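Local coordinates for NADH oxidoreductase (Mesorhizobium loti, PDB 3PI7), which probably binds NADPH and acts as an NAD(P)H-dependent oxidoreductase, perhaps a quinone reductase, at residues A[13-27]-A[69-83]. Sequence-based numbering, arbitrary orientation.
With K (potassium ion), chain G; PO4 (phosphate ion), chain E.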
# COMPACT_ATOMS: atom_id res chain seq x y z
N ALA A 13 -37.66 9.20 14.53
CA ALA A 13 -36.33 8.83 14.08
C ALA A 13 -36.14 9.21 12.63
O ALA A 13 -37.14 9.48 11.95
CB ALA A 13 -36.13 7.33 14.26
N LEU A 14 -34.88 9.25 12.16
CA LEU A 14 -34.52 9.51 10.74
C LEU A 14 -34.17 8.16 10.17
O LEU A 14 -33.10 7.61 10.49
CB LEU A 14 -33.36 10.52 10.62
CG LEU A 14 -33.56 11.85 11.34
CD1 LEU A 14 -32.37 12.74 11.12
CD2 LEU A 14 -34.87 12.55 10.88
N LEU A 15 -35.11 7.59 9.42
CA LEU A 15 -35.03 6.23 8.92
C LEU A 15 -34.38 6.10 7.58
O LEU A 15 -34.71 6.83 6.65
CB LEU A 15 -36.42 5.63 8.84
CG LEU A 15 -37.30 5.85 10.05
CD1 LEU A 15 -38.71 5.38 9.75
CD2 LEU A 15 -36.72 5.16 11.27
N LEU A 16 -33.53 5.08 7.44
CA LEU A 16 -32.87 4.79 6.16
C LEU A 16 -33.88 4.42 5.10
O LEU A 16 -34.75 3.57 5.32
CB LEU A 16 -31.88 3.66 6.33
CG LEU A 16 -30.67 4.00 7.16
CD1 LEU A 16 -30.05 2.75 7.69
CD2 LEU A 16 -29.67 4.86 6.36
N VAL A 17 -33.76 5.06 3.93
CA VAL A 17 -34.63 4.79 2.79
C VAL A 17 -33.97 3.69 1.96
O VAL A 17 -34.65 2.84 1.38
CB VAL A 17 -34.84 6.11 2.00
CG1 VAL A 17 -35.44 5.89 0.62
CG2 VAL A 17 -35.68 7.08 2.79
N GLY A 18 -32.64 3.73 1.92
CA GLY A 18 -31.84 2.76 1.18
C GLY A 18 -31.56 1.50 1.96
O GLY A 18 -31.61 1.49 3.19
N ASP A 19 -31.32 0.42 1.23
CA ASP A 19 -30.96 -0.86 1.79
C ASP A 19 -29.59 -1.27 1.26
O ASP A 19 -29.24 -0.94 0.10
CB ASP A 19 -32.03 -1.92 1.45
CG ASP A 19 -31.94 -3.12 2.36
OD1 ASP A 19 -31.92 -2.93 3.60
OD2 ASP A 19 -31.82 -4.25 1.85
N GLY A 20 -28.82 -2.01 2.08
CA GLY A 20 -27.50 -2.49 1.68
C GLY A 20 -26.58 -1.38 1.23
O GLY A 20 -26.45 -0.34 1.90
N TYR A 21 -25.93 -1.59 0.07
CA TYR A 21 -25.01 -0.62 -0.51
C TYR A 21 -25.62 -0.04 -1.76
O TYR A 21 -26.52 -0.64 -2.33
CB TYR A 21 -23.67 -1.29 -0.85
CG TYR A 21 -22.98 -1.90 0.35
CD1 TYR A 21 -22.30 -1.11 1.27
CD2 TYR A 21 -23.01 -3.28 0.56
CE1 TYR A 21 -21.65 -1.68 2.36
CE2 TYR A 21 -22.37 -3.85 1.65
CZ TYR A 21 -21.67 -3.04 2.54
OH TYR A 21 -21.01 -3.59 3.60
N THR A 22 -25.15 1.10 -2.19
CA THR A 22 -25.73 1.70 -3.39
C THR A 22 -25.14 1.13 -4.67
O THR A 22 -23.98 0.70 -4.70
CB THR A 22 -25.60 3.23 -3.36
OG1 THR A 22 -26.40 3.77 -4.43
CG2 THR A 22 -24.16 3.70 -3.48
N LYS A 23 -25.97 1.14 -5.72
CA LYS A 23 -25.57 0.70 -7.06
C LYS A 23 -25.23 1.94 -7.89
O LYS A 23 -24.69 1.82 -9.00
CB LYS A 23 -26.70 -0.13 -7.72
CG LYS A 23 -26.88 -1.50 -7.07
CD LYS A 23 -27.87 -2.36 -7.83
N THR A 24 -25.56 3.13 -7.36
CA THR A 24 -25.32 4.41 -8.03
C THR A 24 -24.58 5.36 -7.06
O THR A 24 -25.19 6.32 -6.59
CB THR A 24 -26.66 5.01 -8.54
OG1 THR A 24 -27.62 5.03 -7.48
CG2 THR A 24 -27.21 4.27 -9.75
N PRO A 25 -23.27 5.16 -6.76
CA PRO A 25 -22.59 6.05 -5.80
C PRO A 25 -22.54 7.49 -6.31
O PRO A 25 -22.45 7.69 -7.52
CB PRO A 25 -21.20 5.42 -5.61
CG PRO A 25 -21.01 4.57 -6.80
CD PRO A 25 -22.37 4.07 -7.20
N SER A 26 -22.64 8.47 -5.40
CA SER A 26 -22.69 9.87 -5.79
C SER A 26 -21.76 10.79 -4.99
O SER A 26 -22.13 11.93 -4.70
CB SER A 26 -24.12 10.39 -5.71
OG SER A 26 -24.64 10.22 -4.41
N GLY A 27 -20.56 10.32 -4.71
CA GLY A 27 -19.57 11.11 -3.99
C GLY A 27 -19.90 11.32 -2.52
O GLY A 27 -20.79 10.67 -1.97
N ILE A 69 -25.39 6.59 4.94
CA ILE A 69 -26.79 6.74 4.50
C ILE A 69 -26.88 6.67 2.95
O ILE A 69 -27.89 6.20 2.38
CB ILE A 69 -27.46 8.01 5.09
CG1 ILE A 69 -26.87 9.32 4.51
CG2 ILE A 69 -27.35 7.99 6.62
CD1 ILE A 69 -27.54 10.61 4.94
N LYS A 70 -25.78 7.04 2.29
CA LYS A 70 -25.68 7.00 0.84
C LYS A 70 -25.38 5.60 0.33
O LYS A 70 -25.35 5.40 -0.87
CB LYS A 70 -24.58 7.97 0.38
CG LYS A 70 -25.03 9.43 0.50
CD LYS A 70 -23.85 10.38 0.25
CE LYS A 70 -24.28 11.49 -0.66
NZ LYS A 70 -23.99 11.19 -2.09
N GLY A 71 -25.18 4.63 1.24
CA GLY A 71 -24.83 3.25 0.89
C GLY A 71 -23.40 3.11 0.37
O GLY A 71 -23.09 2.18 -0.37
N GLN A 72 -22.54 4.05 0.75
CA GLN A 72 -21.16 4.21 0.31
C GLN A 72 -20.14 3.95 1.43
O GLN A 72 -18.96 4.29 1.28
CB GLN A 72 -20.98 5.62 -0.26
CG GLN A 72 -21.76 5.75 -1.58
CD GLN A 72 -21.89 7.15 -2.12
OE1 GLN A 72 -22.74 7.41 -2.95
NE2 GLN A 72 -21.09 8.07 -1.66
N TYR A 73 -20.58 3.37 2.54
CA TYR A 73 -19.71 3.08 3.66
C TYR A 73 -19.38 1.57 3.70
O TYR A 73 -19.90 0.81 2.90
CB TYR A 73 -20.38 3.56 4.97
CG TYR A 73 -19.44 3.59 6.16
CD1 TYR A 73 -18.36 4.47 6.20
CD2 TYR A 73 -19.70 2.81 7.29
CE1 TYR A 73 -17.51 4.52 7.29
CE2 TYR A 73 -18.84 2.85 8.39
CZ TYR A 73 -17.76 3.71 8.39
OH TYR A 73 -16.89 3.76 9.46
N GLY A 74 -18.50 1.16 4.59
CA GLY A 74 -18.12 -0.24 4.72
C GLY A 74 -19.04 -1.05 5.59
O GLY A 74 -18.64 -2.09 6.12
N GLN A 75 -20.30 -0.61 5.73
CA GLN A 75 -21.32 -1.29 6.52
C GLN A 75 -22.63 -1.14 5.77
O GLN A 75 -22.90 -0.05 5.28
CB GLN A 75 -21.39 -0.61 7.90
CG GLN A 75 -22.33 -1.26 8.88
CD GLN A 75 -22.33 -0.49 10.17
OE1 GLN A 75 -21.29 0.01 10.62
NE2 GLN A 75 -23.48 -0.39 10.81
N PRO A 76 -23.42 -2.21 5.55
CA PRO A 76 -24.64 -2.03 4.77
C PRO A 76 -25.77 -1.39 5.58
O PRO A 76 -25.86 -1.51 6.79
CB PRO A 76 -25.00 -3.47 4.37
CG PRO A 76 -24.51 -4.29 5.53
CD PRO A 76 -23.27 -3.59 6.03
N ARG A 77 -26.65 -0.71 4.86
CA ARG A 77 -27.84 -0.10 5.44
C ARG A 77 -28.89 -1.15 5.68
O ARG A 77 -29.03 -2.09 4.89
CB ARG A 77 -28.39 0.92 4.40
CG ARG A 77 -27.50 2.14 4.21
CD ARG A 77 -27.93 2.96 2.99
NE ARG A 77 -27.99 2.16 1.76
CZ ARG A 77 -28.19 2.66 0.55
NH1 ARG A 77 -28.33 3.97 0.39
NH2 ARG A 77 -28.29 1.86 -0.51
N VAL A 78 -29.68 -0.98 6.74
CA VAL A 78 -30.86 -1.80 6.95
C VAL A 78 -32.03 -0.83 6.74
O VAL A 78 -32.23 0.07 7.55
CB VAL A 78 -30.92 -2.54 8.31
CG1 VAL A 78 -32.22 -3.34 8.44
CG2 VAL A 78 -29.72 -3.47 8.45
N LYS A 79 -32.72 -0.93 5.60
CA LYS A 79 -33.84 -0.05 5.29
C LYS A 79 -34.82 0.01 6.46
O LYS A 79 -35.19 -1.02 7.03
CB LYS A 79 -34.57 -0.51 4.01
CG LYS A 79 -35.81 0.30 3.68
CD LYS A 79 -36.26 0.07 2.22
CE LYS A 79 -37.55 0.80 1.93
NZ LYS A 79 -37.37 2.28 1.84
N GLY A 80 -35.23 1.22 6.79
CA GLY A 80 -36.21 1.47 7.83
C GLY A 80 -35.64 1.64 9.22
O GLY A 80 -36.40 1.88 10.17
N ARG A 81 -34.31 1.48 9.38
CA ARG A 81 -33.70 1.70 10.68
C ARG A 81 -33.18 3.11 10.77
O ARG A 81 -32.75 3.66 9.76
CB ARG A 81 -32.52 0.72 10.93
CG ARG A 81 -32.93 -0.72 10.85
CD ARG A 81 -33.94 -1.11 11.92
NE ARG A 81 -34.25 -2.52 11.74
CZ ARG A 81 -33.51 -3.51 12.24
NH1 ARG A 81 -32.44 -3.24 12.97
NH2 ARG A 81 -33.79 -4.78 11.95
N PRO A 82 -33.15 3.66 11.97
CA PRO A 82 -32.53 4.98 12.16
C PRO A 82 -31.04 4.89 11.90
O PRO A 82 -30.36 3.91 12.29
CB PRO A 82 -32.75 5.25 13.66
CG PRO A 82 -33.92 4.40 14.04
CD PRO A 82 -33.67 3.15 13.26
N ALA A 83 -30.53 5.88 11.19
CA ALA A 83 -29.09 6.03 10.93
C ALA A 83 -28.45 6.76 12.15
O ALA A 83 -29.15 7.09 13.09
CB ALA A 83 -28.91 6.83 9.64
K K G . -29.05 -1.73 -2.43
P PO4 E . -29.63 2.01 -3.86
O1 PO4 E . -28.71 1.76 -5.16
O2 PO4 E . -31.08 2.46 -4.31
O3 PO4 E . -29.00 3.19 -3.05
O4 PO4 E . -29.69 0.62 -3.07
O HOH W 1 -30.50 5.44 2.85
O HOH W 2 -29.67 -4.05 -1.28
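R77 and the G18–T22 loop illustrate how one buried arginine can organise the loops of two chain segments. Its guanidinium lies between two glycines, G18 CA over the centre of one face and G71 CA 3.3 Å above the plane of the other; a side chain at either position would collide with it. G20 O is gripped twice, by R77 N at 3.0 Å and by R77 NE at 2.9 Å, which arrive from opposite faces of the carbonyl plane. The bend at chi3 (-55°) folds NE back over that oxygen. Farther out, NH2 donates to D19 O, well above its carbonyl plane, and nearly straight to phosphate O3 (170°), while NH1 reaches I69 O in the guanidinium plane. With R77 replaced by an alanine, G20 O is likely to lose its NE bond and the phosphate its arginine partner, and a gap would probably open between G18 and G71.

Around this centre, D19 OD1 takes K79 N on its anti lone pair at 2.9 Å, and K79 NZ bends round to an in-plane lone pair of V17 O. P76 CB sits over one face of the Y21 ring, 4.1 Å from its centroid, a CH-pi contact. Beyond T22, G27 O receives K70 NZ and Q72 NE2 from opposite faces, and Q72 OE1 accepts S26 N at 2.7 Å, so the amide is fixed at both ends.

At the other end, L16 exchanges backbone bonds with R81 and G80, tying strand 10-16 to the type II turn 78-81; L16 CD2 packs on I69 CG2 and A83 CB, beside L37 of strand 37-43. G71 closes helix 63-69 with a Schellman motif.

D19 O and Y21 O bind potassium, alongside a water and O4 of the phosphate, probably from the crystallisation liquor; cation and arginine together would be expected to offset part of the anion's charge.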